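PDB 1Y63: Lmaj004144AAA protein from Leishmania major, which probably phosphorylates nucleoside monophosphates at the expense of ATP and, through a separate ATPase activity, is thought to assist late maturation of the small ribosomal subunit. Local coordinates for residues A[106-111]-A[153-158]; A[90-95]-A[141-146]; A[96-101]-A[147-152]; A[44-49]-A[70-75]. One frame throughout, in Å; residues are numbered along the deposited sequence. Where two conformers were deposited one is given.

Overall arrangement
From the N terminus, contact 4 comes first: it closes the stretch between helix 42-48 and helix 66-80, a loop partly missing from the model, and is complete before the others open. Contacts 2, 3 and 1 then cross rather than nest, because 90-95, 96-101 and 106-111 run in the same order as their partners 141-146, 147-152 and 153-158. Contact 2 joins the loop after strand 85-89 to helix 139-147, contact 3 joins the rest of that loop to the connection between helix 139-147 and strand 153-157, and contact 1 pairs the strands that follow. Contacts 1 and 4 lie on opposite sides of the chain's centre, about 26 Å apart between their centres.

Contact 1 (A[106-111]-A[153-158]); sequences VLHTST and VLVREN. With ADP (adenosine-5'-diphosphate), chain Q.
V106, L107 and H108 pair in parallel with V155, R156 and E157, the two strand axes approaching to 4.8 Å at an angle of 19°. Four backbone hydrogen bonds alternate between the strands: V106 N to L154 O, R156 N to V106 O, H108 N to R156 O, and N158 N to H108 O at 2.7 Å, the last carrying the pairing one residue past strand 153-157. On the face of V106, H108 and V155, methyl CG1 of V155 meets the imidazole edge of H108 near the ring plane, 3.3 Å from CD2. Both ring nitrogens are engaged elsewhere, ND1 by E135 and NE2 by E141, which fixes the ring's rotation. V106 CB rests 4.0 Å from V155 CG2. E157 bends at chi2 (67°), bringing its carboxylate over to segment 106-111, with OE1 3.5 Å from H108 CB; OE2 lies 3.2 Å from S110 OG, a hydroxyl whose hydrogen bond is with D159. On the other face L107 CD1 lies 3.7 Å from N158 ND2. That amide donates to T21 O, and N158 OD1 lies 3.3 Å from N6 of the bound ADP, without hydrogen-bond geometry, so the strand's end helps to form the nucleotide pocket of this P-loop kinase. Strand 153-157 is an edge of the five-stranded parallel sheet; helix 139-147 packs on V106 and V155, and helix 161-178 on L154 and N158.

Contact 2 (A[90-95]-A[141-146]); sequences YHSSEL and EEEARD. With NA (sodium ion), chain O; NA (sodium ion), chain P.
A carboxylate receiving two consecutive backbone amides makes this contact: E143, on helix 139-147, holds the loop that follows strand 85-89. One oxygen, E143 OE2, accepts from S93 N and from E94 N. Each bond is 2.8 Å long with an N-H...O angle of 173°, yet the two approaches differ. S93 N comes from above the carboxylate plane, 39° out of it, whereas E94 N meets the anti lone pair of OE2. The reach follows from an extended side chain, its CG anti to the backbone N (chi1 -177°), which carries the carboxylate off the helix to the loop. Two neighbouring N-H groups directed at one oxygen should stabilise its negative charge. The aliphatic part packs too: E143 CG lies 3.6 Å from E94 CB. S93 OG lies between its own N and carbonyl carbon, turned to the helix backbone, 3.4 Å from A144 CA. At the solvent side E94 OE2 binds a sodium ion at 2.4 Å, and one water bound to that ion donates to D146 OD2. Another water donates to E143 O and, weakly, to E94 OE2. R145 forms a salt bridge with E141 through NE, in the guanidinium plane, one turn away. Helix 139-147 touches the loop through E143 and A144 and the sheet through A144 and E141: A144 packs on V106 of strand 103-108, and E141 on V106 and V155.

Contact 3 (A[96-101]-A[147-152]); sequences FPERWF and AYEDDI. With MN (manganese (II) ion), chain F.
E98 reaches from the loop before strand 103-108 to the end of helix 139-147, joining two connections of the P-loop kinase core beside a manganese site. Its CB sets out with CG beside the backbone N (chi1 -70°). CG lies 3.1 Å from A147 O and 3.9 Å from Y148 CD1; CD is equally close to that carbonyl oxygen. At the tip the oxygens divide their work. OE2 binds the manganese ion at 2.3 Å. A147 belongs to the same site, so the cation close to both OE2 and A147 O probably offsets the repulsion of these two acceptors. OE1 turns toward E149, taking protons from two waters. One of these waters accepts from E149 N, and the other also donates to E149 OE2, thereby bridging carboxylates whose planes are 79° apart. Behind E98, Y148 is the first residue beyond the helix to leave helical backbone angles. Its ring runs obliquely past F101, with CE1 4.0 Å from F101 CD2. The hydroxyl sits at the edge of the F96 ring, in its plane, and is hydrogen-bonded to S93 O in the same loop. L14 of strand 12-16 touches F96, F101 and Y148, so the aromatic group also abuts the central sheet. Farther along, the 3-10 turn 150-152 brings I152 against the backbone entering strand 103-108, where its CD1 methyl stops 3.8 Å from F101 O.

Contact 4 (A[44-49]-A[70-75]); sequences KLVKEN and DRLLDF
L45 and V46 meet L72 and F75 through apolar side chains, and this is the closely fitted part of a contact between two widely spaced helices. The axes of 44-48 and 70-75 approach to no less than 10.9 Å and cross at 114°, so the helices meet through side chains alone. These helices, between strands 37-41 and 85-89 in sequence, probably correspond to the NMP-binding part of adenylate kinases. L72 supplies both methyls: CD1 lies 4.2 Å from L45 CB, and CD2 is equally far from V46 CG2. Its CG stands anti to the backbone N (chi1 172°), which swings the branch toward helix 42-48. L45 CD2 meets F75 CE1 at 3.8 Å, the two side chains passing obliquely. On the more open side the fit turns polar at N49 and F75. There N49 ND2 lies over one face of the F75 ring, 3.9 Å above its plane, with amide and ring planes 52° apart. That amide is fixed by its own helix, ND2 donating to L45 O at 3.0 Å; the same carbonyl also accepts from N49 N. Beyond the contact, F51 touches L72, V46 touches Y90 after strand 85-89, and L73 of helix 66-80 packs on F96 and W100 before strand 103-108.

Contact 1 (A[106-111]-A[153-158])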
# COMPACT_ATOMS: atom_id res chain seq x y z
N VAL A 106 4.02 -2.90 -5.50
CA VAL A 106 3.90 -1.52 -5.95
C VAL A 106 3.04 -1.52 -7.21
O VAL A 106 3.39 -2.20 -8.19
CB VAL A 106 5.28 -0.90 -6.30
CG1 VAL A 106 5.13 0.55 -6.79
CG2 VAL A 106 6.26 -0.96 -5.16
N LEU A 107 1.97 -0.73 -7.19
CA LEU A 107 1.05 -0.62 -8.30
C LEU A 107 1.38 0.60 -9.16
O LEU A 107 1.68 1.66 -8.64
CB LEU A 107 -0.40 -0.52 -7.82
CG LEU A 107 -0.87 -1.64 -6.87
CD1 LEU A 107 -2.33 -1.46 -6.48
CD2 LEU A 107 -0.63 -2.95 -7.53
N HIS A 108 1.32 0.38 -10.47
CA HIS A 108 1.41 1.44 -11.47
C HIS A 108 0.16 1.51 -12.30
O HIS A 108 -0.55 0.51 -12.45
CB HIS A 108 2.61 1.18 -12.38
CG HIS A 108 3.92 1.55 -11.76
ND1 HIS A 108 4.23 2.84 -11.41
CD2 HIS A 108 5.00 0.80 -11.46
CE1 HIS A 108 5.45 2.88 -10.91
NE2 HIS A 108 5.95 1.65 -10.94
N THR A 109 -0.12 2.68 -12.87
CA THR A 109 -1.29 2.85 -13.71
C THR A 109 -0.90 3.82 -14.84
O THR A 109 -0.19 4.81 -14.58
CB THR A 109 -2.48 3.41 -12.88
OG1 THR A 109 -2.77 2.52 -11.78
CG2 THR A 109 -3.73 3.56 -13.67
N SER A 110 -1.32 3.52 -16.06
CA SER A 110 -1.04 4.39 -17.19
C SER A 110 -1.61 5.77 -16.93
O SER A 110 -2.61 5.91 -16.25
CB SER A 110 -1.64 3.81 -18.47
OG SER A 110 -1.09 2.52 -18.74
N THR A 111 -1.00 6.80 -17.50
CA THR A 111 -1.41 8.16 -17.16
C THR A 111 -2.88 8.44 -17.52
O THR A 111 -3.63 9.04 -16.73
CB THR A 111 -0.44 9.23 -17.75
OG1 THR A 111 -1.06 10.52 -17.74
CG2 THR A 111 -0.10 8.90 -19.12
N VAL A 153 9.94 -7.38 -3.44
CA VAL A 153 9.21 -6.28 -4.08
C VAL A 153 8.67 -6.73 -5.44
O VAL A 153 9.44 -7.17 -6.31
CB VAL A 153 10.06 -5.03 -4.26
CG1 VAL A 153 9.32 -3.97 -5.05
CG2 VAL A 153 10.47 -4.46 -2.90
N LEU A 154 7.36 -6.60 -5.60
CA LEU A 154 6.64 -6.99 -6.81
C LEU A 154 6.07 -5.71 -7.36
O LEU A 154 5.38 -4.98 -6.64
CB LEU A 154 5.51 -7.95 -6.44
CG LEU A 154 4.68 -8.63 -7.52
CD1 LEU A 154 5.51 -9.61 -8.33
CD2 LEU A 154 3.53 -9.35 -6.84
N VAL A 155 6.34 -5.40 -8.62
CA VAL A 155 5.78 -4.20 -9.21
C VAL A 155 4.85 -4.65 -10.31
O VAL A 155 5.21 -5.54 -11.09
CB VAL A 155 6.89 -3.30 -9.78
CG1 VAL A 155 6.34 -2.09 -10.44
CG2 VAL A 155 7.87 -2.90 -8.68
N ARG A 156 3.65 -4.06 -10.37
CA ARG A 156 2.62 -4.55 -11.29
C ARG A 156 1.84 -3.44 -11.92
O ARG A 156 1.41 -2.51 -11.25
CB ARG A 156 1.67 -5.50 -10.58
CG ARG A 156 2.31 -6.67 -9.88
CD ARG A 156 2.77 -7.75 -10.85
NE ARG A 156 1.66 -8.51 -11.42
CZ ARG A 156 1.76 -9.62 -12.15
NH1 ARG A 156 2.95 -10.16 -12.44
NH2 ARG A 156 0.67 -10.20 -12.64
N GLU A 157 1.65 -3.52 -13.23
CA GLU A 157 0.73 -2.64 -13.92
C GLU A 157 -0.66 -2.99 -13.44
O GLU A 157 -0.99 -4.18 -13.34
CB GLU A 157 0.85 -2.82 -15.43
CG GLU A 157 0.11 -1.74 -16.22
CD GLU A 157 0.74 -0.33 -16.06
OE1 GLU A 157 1.86 -0.19 -15.51
OE2 GLU A 157 0.11 0.65 -16.50
N ASN A 158 -1.47 -1.98 -13.15
CA ASN A 158 -2.79 -2.19 -12.57
C ASN A 158 -3.83 -1.29 -13.22
O ASN A 158 -4.45 -0.49 -12.54
CB ASN A 158 -2.75 -1.95 -11.06
CG ASN A 158 -3.90 -2.60 -10.33
OD1 ASN A 158 -4.22 -3.78 -10.58
ND2 ASN A 158 -4.56 -1.85 -9.42
PB ADP Q . -6.06 3.92 -4.25
O1B ADP Q . -6.13 5.43 -4.19
O2B ADP Q . -4.70 3.47 -4.75
O3B ADP Q . -6.50 3.22 -2.97
PA ADP Q . -8.50 2.77 -5.32
O1A ADP Q . -8.42 1.31 -4.93
O2A ADP Q . -9.36 3.66 -4.42
O3A ADP Q . -7.06 3.42 -5.45
O5' ADP Q . -9.01 2.90 -6.83
C5' ADP Q . -9.83 4.00 -7.19
C4' ADP Q . -10.78 3.48 -8.24
O4' ADP Q . -10.05 2.96 -9.34
C3' ADP Q . -11.64 2.32 -7.77
O3' ADP Q . -12.78 2.72 -7.02
C2' ADP Q . -12.00 1.67 -9.08
O2' ADP Q . -13.00 2.44 -9.75
C1' ADP Q . -10.75 1.85 -9.88
N9 ADP Q . -9.79 0.72 -9.90
C8 ADP Q . -8.85 0.36 -8.97
N7 ADP Q . -8.12 -0.70 -9.41
C5 ADP Q . -8.60 -1.00 -10.67
C6 ADP Q . -8.26 -2.00 -11.67
N6 ADP Q . -7.26 -2.87 -11.44
N1 ADP Q . -8.98 -1.98 -12.81
C2 ADP Q . -9.97 -1.08 -13.01
N3 ADP Q . -10.36 -0.12 -12.15
C4 ADP Q . -9.69 -0.06 -10.96

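Contact 2 (A[90-95]-A[141-146])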
# COMPACT_ATOMS: atom_id res chain seq x y z
N TYR A 90 -1.14 1.63 1.77
CA TYR A 90 -0.68 3.04 1.99
C TYR A 90 0.14 3.54 0.82
O TYR A 90 0.87 2.76 0.22
CB TYR A 90 0.16 3.16 3.28
CG TYR A 90 0.28 4.57 3.85
CD1 TYR A 90 -0.82 5.42 3.93
CD2 TYR A 90 1.49 5.02 4.40
CE1 TYR A 90 -0.71 6.69 4.50
CE2 TYR A 90 1.59 6.27 4.99
CZ TYR A 90 0.50 7.09 5.04
OH TYR A 90 0.61 8.35 5.61
N HIS A 91 0.06 4.84 0.57
CA HIS A 91 0.76 5.46 -0.55
C HIS A 91 2.26 5.59 -0.28
O HIS A 91 3.03 5.76 -1.21
CB HIS A 91 0.14 6.81 -0.91
CG HIS A 91 0.27 7.85 0.16
ND1 HIS A 91 -0.79 8.24 0.95
CD2 HIS A 91 1.33 8.58 0.56
CE1 HIS A 91 -0.38 9.16 1.81
NE2 HIS A 91 0.91 9.38 1.60
N SER A 92 2.65 5.51 0.99
CA SER A 92 4.06 5.58 1.38
C SER A 92 4.50 4.27 1.96
O SER A 92 3.68 3.46 2.36
CB SER A 92 4.26 6.68 2.40
OG SER A 92 3.94 7.95 1.84
N SER A 93 5.80 4.06 2.00
CA SER A 93 6.35 2.77 2.46
C SER A 93 7.64 2.86 3.29
O SER A 93 7.89 1.97 4.08
CB SER A 93 6.59 1.81 1.30
OG SER A 93 7.56 2.31 0.41
N GLU A 94 8.43 3.92 3.11
CA GLU A 94 9.74 4.02 3.74
C GLU A 94 9.63 4.02 5.26
O GLU A 94 10.52 3.53 5.96
CB GLU A 94 10.47 5.27 3.25
CG GLU A 94 11.65 5.72 4.08
CD GLU A 94 12.35 6.89 3.46
OE1 GLU A 94 11.71 7.94 3.25
OE2 GLU A 94 13.56 6.75 3.19
N LEU A 95 8.53 4.56 5.76
CA LEU A 95 8.35 4.71 7.20
C LEU A 95 8.24 3.41 7.96
O LEU A 95 8.57 3.37 9.15
CB LEU A 95 7.16 5.58 7.49
CG LEU A 95 5.76 4.99 7.31
CD1 LEU A 95 4.73 5.87 7.99
CD2 LEU A 95 5.41 4.84 5.86
N GLU A 141 7.45 3.80 -6.30
CA GLU A 141 8.26 2.64 -6.61
C GLU A 141 9.68 2.84 -6.12
O GLU A 141 10.27 1.94 -5.51
CB GLU A 141 8.27 2.33 -8.10
CG GLU A 141 8.95 1.00 -8.36
CD GLU A 141 9.22 0.70 -9.83
OE1 GLU A 141 8.43 1.10 -10.69
OE2 GLU A 141 10.24 0.05 -10.10
N GLU A 142 10.25 4.02 -6.39
CA GLU A 142 11.63 4.26 -5.95
C GLU A 142 11.76 4.19 -4.44
O GLU A 142 12.76 3.67 -3.91
CB GLU A 142 12.13 5.61 -6.49
CG GLU A 142 12.29 5.60 -8.02
CD GLU A 142 12.67 6.94 -8.63
OE1 GLU A 142 12.58 7.99 -7.96
OE2 GLU A 142 13.06 6.93 -9.81
N GLU A 143 10.76 4.73 -3.73
CA GLU A 143 10.77 4.68 -2.29
C GLU A 143 10.76 3.24 -1.79
O GLU A 143 11.52 2.88 -0.89
CB GLU A 143 9.56 5.42 -1.73
CG GLU A 143 9.48 5.50 -0.23
CD GLU A 143 8.38 6.39 0.30
OE1 GLU A 143 8.12 7.50 -0.26
OE2 GLU A 143 7.75 6.01 1.31
N ALA A 144 9.86 2.43 -2.34
CA ALA A 144 9.73 1.01 -1.92
C ALA A 144 11.00 0.25 -2.22
O ALA A 144 11.48 -0.51 -1.38
CB ALA A 144 8.54 0.34 -2.62
N ARG A 145 11.59 0.46 -3.40
CA ARG A 145 12.80 -0.27 -3.76
C ARG A 145 13.98 0.16 -2.92
O ARG A 145 14.90 -0.62 -2.71
CB ARG A 145 13.14 -0.10 -5.23
CG ARG A 145 12.18 -0.75 -6.12
CD ARG A 145 12.78 -0.84 -7.51
NE ARG A 145 11.96 -1.66 -8.38
CZ ARG A 145 11.87 -2.98 -8.29
NH1 ARG A 145 12.54 -3.66 -7.36
NH2 ARG A 145 11.09 -3.62 -9.14
N ASP A 146 13.97 1.40 -2.43
CA ASP A 146 15.04 1.86 -1.55
C ASP A 146 14.92 1.33 -0.13
O ASP A 146 15.93 1.22 0.58
CB ASP A 146 15.12 3.39 -1.50
CG ASP A 146 15.81 3.97 -2.70
OD1 ASP A 146 16.58 3.25 -3.37
OD2 ASP A 146 15.58 5.17 -2.99
NA NA O . 14.91 7.49 1.33
NA NA P . 18.50 5.27 -4.01
O HOH W 1 12.82 4.65 0.64
O HOH W 2 7.51 7.10 4.27
O HOH W 3 15.77 6.90 -1.24
O HOH W 4 13.67 6.84 -0.07

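Contact 3 (A[96-101]-A[147-152])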
# COMPACT_ATOMS: atom_id res chain seq x y z
N PHE A 96 7.81 2.34 7.32
CA PHE A 96 7.54 1.10 8.05
C PHE A 96 8.82 0.27 8.19
O PHE A 96 9.67 0.28 7.29
CB PHE A 96 6.52 0.24 7.32
CG PHE A 96 5.21 0.92 6.99
CD1 PHE A 96 4.45 1.52 7.97
CD2 PHE A 96 4.73 0.93 5.69
CE1 PHE A 96 3.23 2.11 7.66
CE2 PHE A 96 3.52 1.55 5.39
CZ PHE A 96 2.77 2.11 6.39
N PRO A 97 8.93 -0.47 9.30
CA PRO A 97 10.07 -1.36 9.48
C PRO A 97 10.00 -2.55 8.54
O PRO A 97 8.95 -3.17 8.39
CB PRO A 97 9.96 -1.80 10.93
CG PRO A 97 8.61 -1.60 11.32
CD PRO A 97 8.02 -0.52 10.45
N GLU A 98 11.14 -2.91 7.96
CA GLU A 98 11.25 -4.09 7.13
C GLU A 98 10.85 -5.35 7.87
O GLU A 98 10.37 -6.28 7.26
CB GLU A 98 12.65 -4.23 6.55
CG GLU A 98 13.02 -3.22 5.53
CD GLU A 98 14.39 -3.50 4.94
OE1 GLU A 98 14.55 -4.57 4.32
OE2 GLU A 98 15.31 -2.67 5.13
N ARG A 99 11.02 -5.38 9.19
CA ARG A 99 10.61 -6.49 10.02
C ARG A 99 9.16 -6.94 9.78
O ARG A 99 8.84 -8.14 9.92
CB ARG A 99 10.80 -6.08 11.49
CG ARG A 99 10.29 -7.07 12.52
CD ARG A 99 10.75 -6.71 13.90
NE ARG A 99 10.43 -5.34 14.24
CZ ARG A 99 9.26 -4.94 14.73
NH1 ARG A 99 8.28 -5.81 14.96
NH2 ARG A 99 9.05 -3.66 14.97
N TRP A 100 8.29 -5.98 9.48
CA TRP A 100 6.84 -6.28 9.38
C TRP A 100 6.47 -7.06 8.15
O TRP A 100 5.54 -7.86 8.20
CB TRP A 100 6.04 -4.99 9.36
CG TRP A 100 5.92 -4.26 10.67
CD1 TRP A 100 6.35 -4.64 11.89
CD2 TRP A 100 5.28 -2.99 10.84
NE1 TRP A 100 6.02 -3.69 12.83
CE2 TRP A 100 5.36 -2.67 12.21
CE3 TRP A 100 4.62 -2.11 9.97
CZ2 TRP A 100 4.83 -1.51 12.72
CZ3 TRP A 100 4.09 -0.96 10.48
CH2 TRP A 100 4.20 -0.66 11.82
N PHE A 101 7.16 -6.83 7.03
CA PHE A 101 6.62 -7.24 5.72
C PHE A 101 7.35 -8.38 5.04
O PHE A 101 8.59 -8.42 5.00
CB PHE A 101 6.52 -6.03 4.77
CG PHE A 101 5.48 -5.03 5.21
CD1 PHE A 101 4.15 -5.41 5.24
CD2 PHE A 101 5.82 -3.78 5.62
CE1 PHE A 101 3.18 -4.56 5.65
CE2 PHE A 101 4.83 -2.89 6.05
CZ PHE A 101 3.51 -3.28 6.03
N ALA A 147 13.72 0.98 0.29
CA ALA A 147 13.40 0.62 1.66
C ALA A 147 13.28 -0.85 1.98
O ALA A 147 13.31 -1.20 3.16
CB ALA A 147 12.15 1.30 2.08
N TYR A 148 13.12 -1.72 0.99
CA TYR A 148 12.88 -3.13 1.23
C TYR A 148 13.82 -3.91 0.34
O TYR A 148 14.38 -3.37 -0.62
CB TYR A 148 11.41 -3.48 0.88
CG TYR A 148 10.43 -2.75 1.78
CD1 TYR A 148 10.03 -3.31 2.97
CD2 TYR A 148 9.92 -1.51 1.42
CE1 TYR A 148 9.19 -2.64 3.83
CE2 TYR A 148 9.07 -0.83 2.28
CZ TYR A 148 8.70 -1.42 3.47
OH TYR A 148 7.87 -0.74 4.33
N GLU A 149 13.98 -5.18 0.67
CA GLU A 149 14.85 -6.06 -0.09
C GLU A 149 14.25 -6.36 -1.46
O GLU A 149 13.05 -6.63 -1.61
CB GLU A 149 15.09 -7.34 0.71
CG GLU A 149 15.84 -7.07 2.04
CD GLU A 149 16.48 -8.28 2.65
OE1 GLU A 149 17.25 -8.95 1.93
OE2 GLU A 149 16.24 -8.55 3.85
N ASP A 150 15.09 -6.30 -2.49
CA ASP A 150 14.59 -6.35 -3.85
C ASP A 150 13.78 -7.62 -4.12
O ASP A 150 12.77 -7.58 -4.83
CB ASP A 150 15.76 -6.18 -4.84
CG ASP A 150 16.37 -4.75 -4.78
OD1 ASP A 150 15.67 -3.82 -4.28
OD2 ASP A 150 17.52 -4.54 -5.22
N ASP A 151 14.16 -8.73 -3.49
CA ASP A 151 13.50 -10.01 -3.72
C ASP A 151 12.06 -10.08 -3.21
O ASP A 151 11.33 -10.95 -3.63
CB ASP A 151 14.32 -11.16 -3.15
CG ASP A 151 15.59 -11.43 -3.95
OD1 ASP A 151 15.76 -10.86 -5.04
OD2 ASP A 151 16.41 -12.24 -3.48
N ILE A 152 11.62 -9.17 -2.32
CA ILE A 152 10.23 -9.21 -1.86
C ILE A 152 9.35 -8.16 -2.54
O ILE A 152 8.15 -8.05 -2.23
CB ILE A 152 10.09 -9.08 -0.32
CG1 ILE A 152 10.36 -7.66 0.17
CG2 ILE A 152 10.98 -10.12 0.35
CD1 ILE A 152 9.88 -7.43 1.58
MN MN F . 15.46 -0.43 4.59
O HOH W 5 11.61 0.02 5.44
O HOH W 6 12.69 -6.06 3.17
O HOH W 7 15.64 -6.62 5.75
O HOH W 8 14.67 0.01 5.50

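Contact 4 (A[44-49]-A[70-75])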
# COMPACT_ATOMS: atom_id res chain seq x y z
N LYS A 44 -6.91 5.87 6.61
CA LYS A 44 -8.00 5.98 7.58
C LYS A 44 -7.45 6.05 9.00
O LYS A 44 -7.92 6.85 9.80
CB LYS A 44 -8.99 4.83 7.41
CG LYS A 44 -9.83 4.95 6.14
CD LYS A 44 -10.99 3.96 6.13
CE LYS A 44 -11.95 4.25 4.98
NZ LYS A 44 -13.23 3.50 5.15
N LEU A 45 -6.41 5.28 9.30
CA LEU A 45 -5.80 5.37 10.64
C LEU A 45 -5.24 6.75 10.88
O LEU A 45 -5.39 7.32 11.96
CB LEU A 45 -4.69 4.34 10.81
CG LEU A 45 -5.15 2.89 10.67
CD1 LEU A 45 -3.95 1.96 10.78
CD2 LEU A 45 -6.18 2.53 11.72
N VAL A 46 -4.57 7.28 9.87
CA VAL A 46 -3.96 8.61 9.97
C VAL A 46 -5.02 9.68 10.26
O VAL A 46 -4.84 10.54 11.13
CB VAL A 46 -3.11 8.92 8.71
CG1 VAL A 46 -2.65 10.37 8.67
CG2 VAL A 46 -1.93 7.99 8.63
N LYS A 47 -6.13 9.64 9.52
CA LYS A 47 -7.27 10.55 9.75
C LYS A 47 -7.87 10.37 11.13
O LYS A 47 -8.10 11.36 11.87
CB LYS A 47 -8.36 10.29 8.70
CG LYS A 47 -9.62 11.15 8.84
CD LYS A 47 -10.67 10.79 7.78
CE LYS A 47 -12.03 11.37 8.10
NZ LYS A 47 -12.04 12.86 8.07
N GLU A 48 -8.18 9.13 11.46
CA GLU A 48 -8.94 8.85 12.69
C GLU A 48 -8.18 9.26 13.95
O GLU A 48 -8.78 9.65 14.93
CB GLU A 48 -9.27 7.36 12.78
CG GLU A 48 -10.38 6.92 11.84
CD GLU A 48 -10.32 5.44 11.46
OE1 GLU A 48 -9.54 4.67 12.07
OE2 GLU A 48 -11.06 5.03 10.51
N ASN A 49 -6.85 9.12 13.90
CA ASN A 49 -6.02 9.35 15.05
C ASN A 49 -5.22 10.64 14.98
O ASN A 49 -4.35 10.85 15.83
CB ASN A 49 -5.07 8.18 15.23
CG ASN A 49 -5.79 6.90 15.59
OD1 ASN A 49 -6.21 6.72 16.78
ND2 ASN A 49 -5.99 6.03 14.63
N ASP A 70 5.98 8.23 14.10
CA ASP A 70 6.25 7.39 15.27
C ASP A 70 4.97 6.89 15.91
O ASP A 70 4.86 5.73 16.29
CB ASP A 70 7.04 8.19 16.31
CG ASP A 70 8.46 8.50 15.85
OD1 ASP A 70 8.95 7.84 14.92
OD2 ASP A 70 9.09 9.41 16.44
N ARG A 71 4.02 7.80 16.08
CA ARG A 71 2.73 7.45 16.70
C ARG A 71 1.95 6.46 15.87
O ARG A 71 1.30 5.56 16.44
CB ARG A 71 1.89 8.71 16.97
CG ARG A 71 2.42 9.51 18.12
CD ARG A 71 1.91 10.95 18.14
NE ARG A 71 2.76 11.81 18.96
CZ ARG A 71 2.89 13.13 18.81
NH1 ARG A 71 2.24 13.79 17.86
NH2 ARG A 71 3.70 13.79 19.62
N LEU A 72 1.96 6.65 14.55
CA LEU A 72 1.33 5.69 13.64
C LEU A 72 1.95 4.30 13.82
O LEU A 72 1.26 3.30 13.91
CB LEU A 72 1.43 6.14 12.18
CG LEU A 72 0.97 5.11 11.14
CD1 LEU A 72 -0.49 4.78 11.26
CD2 LEU A 72 1.30 5.61 9.74
N LEU A 73 3.28 4.24 13.82
CA LEU A 73 3.96 2.95 13.96
C LEU A 73 3.67 2.28 15.28
O LEU A 73 3.45 1.07 15.33
CB LEU A 73 5.47 3.12 13.76
CG LEU A 73 5.94 3.66 12.41
CD1 LEU A 73 7.46 3.69 12.40
CD2 LEU A 73 5.47 2.92 11.20
N ASP A 74 3.61 3.05 16.37
CA ASP A 74 3.29 2.47 17.66
C ASP A 74 1.88 1.89 17.67
O ASP A 74 1.63 0.86 18.30
CB ASP A 74 3.43 3.52 18.79
CG ASP A 74 4.87 3.90 19.09
OD1 ASP A 74 5.81 3.20 18.67
OD2 ASP A 74 5.05 4.92 19.80
N PHE A 75 0.95 2.57 16.98
CA PHE A 75 -0.43 2.12 16.85
C PHE A 75 -0.50 0.82 16.05
O PHE A 75 -1.24 -0.12 16.42
CB PHE A 75 -1.27 3.22 16.18
CG PHE A 75 -2.74 2.93 16.15
CD1 PHE A 75 -3.28 2.15 15.12
CD2 PHE A 75 -3.58 3.44 17.13
CE1 PHE A 75 -4.65 1.87 15.10
CE2 PHE A 75 -4.97 3.17 17.10
CZ PHE A 75 -5.48 2.40 16.09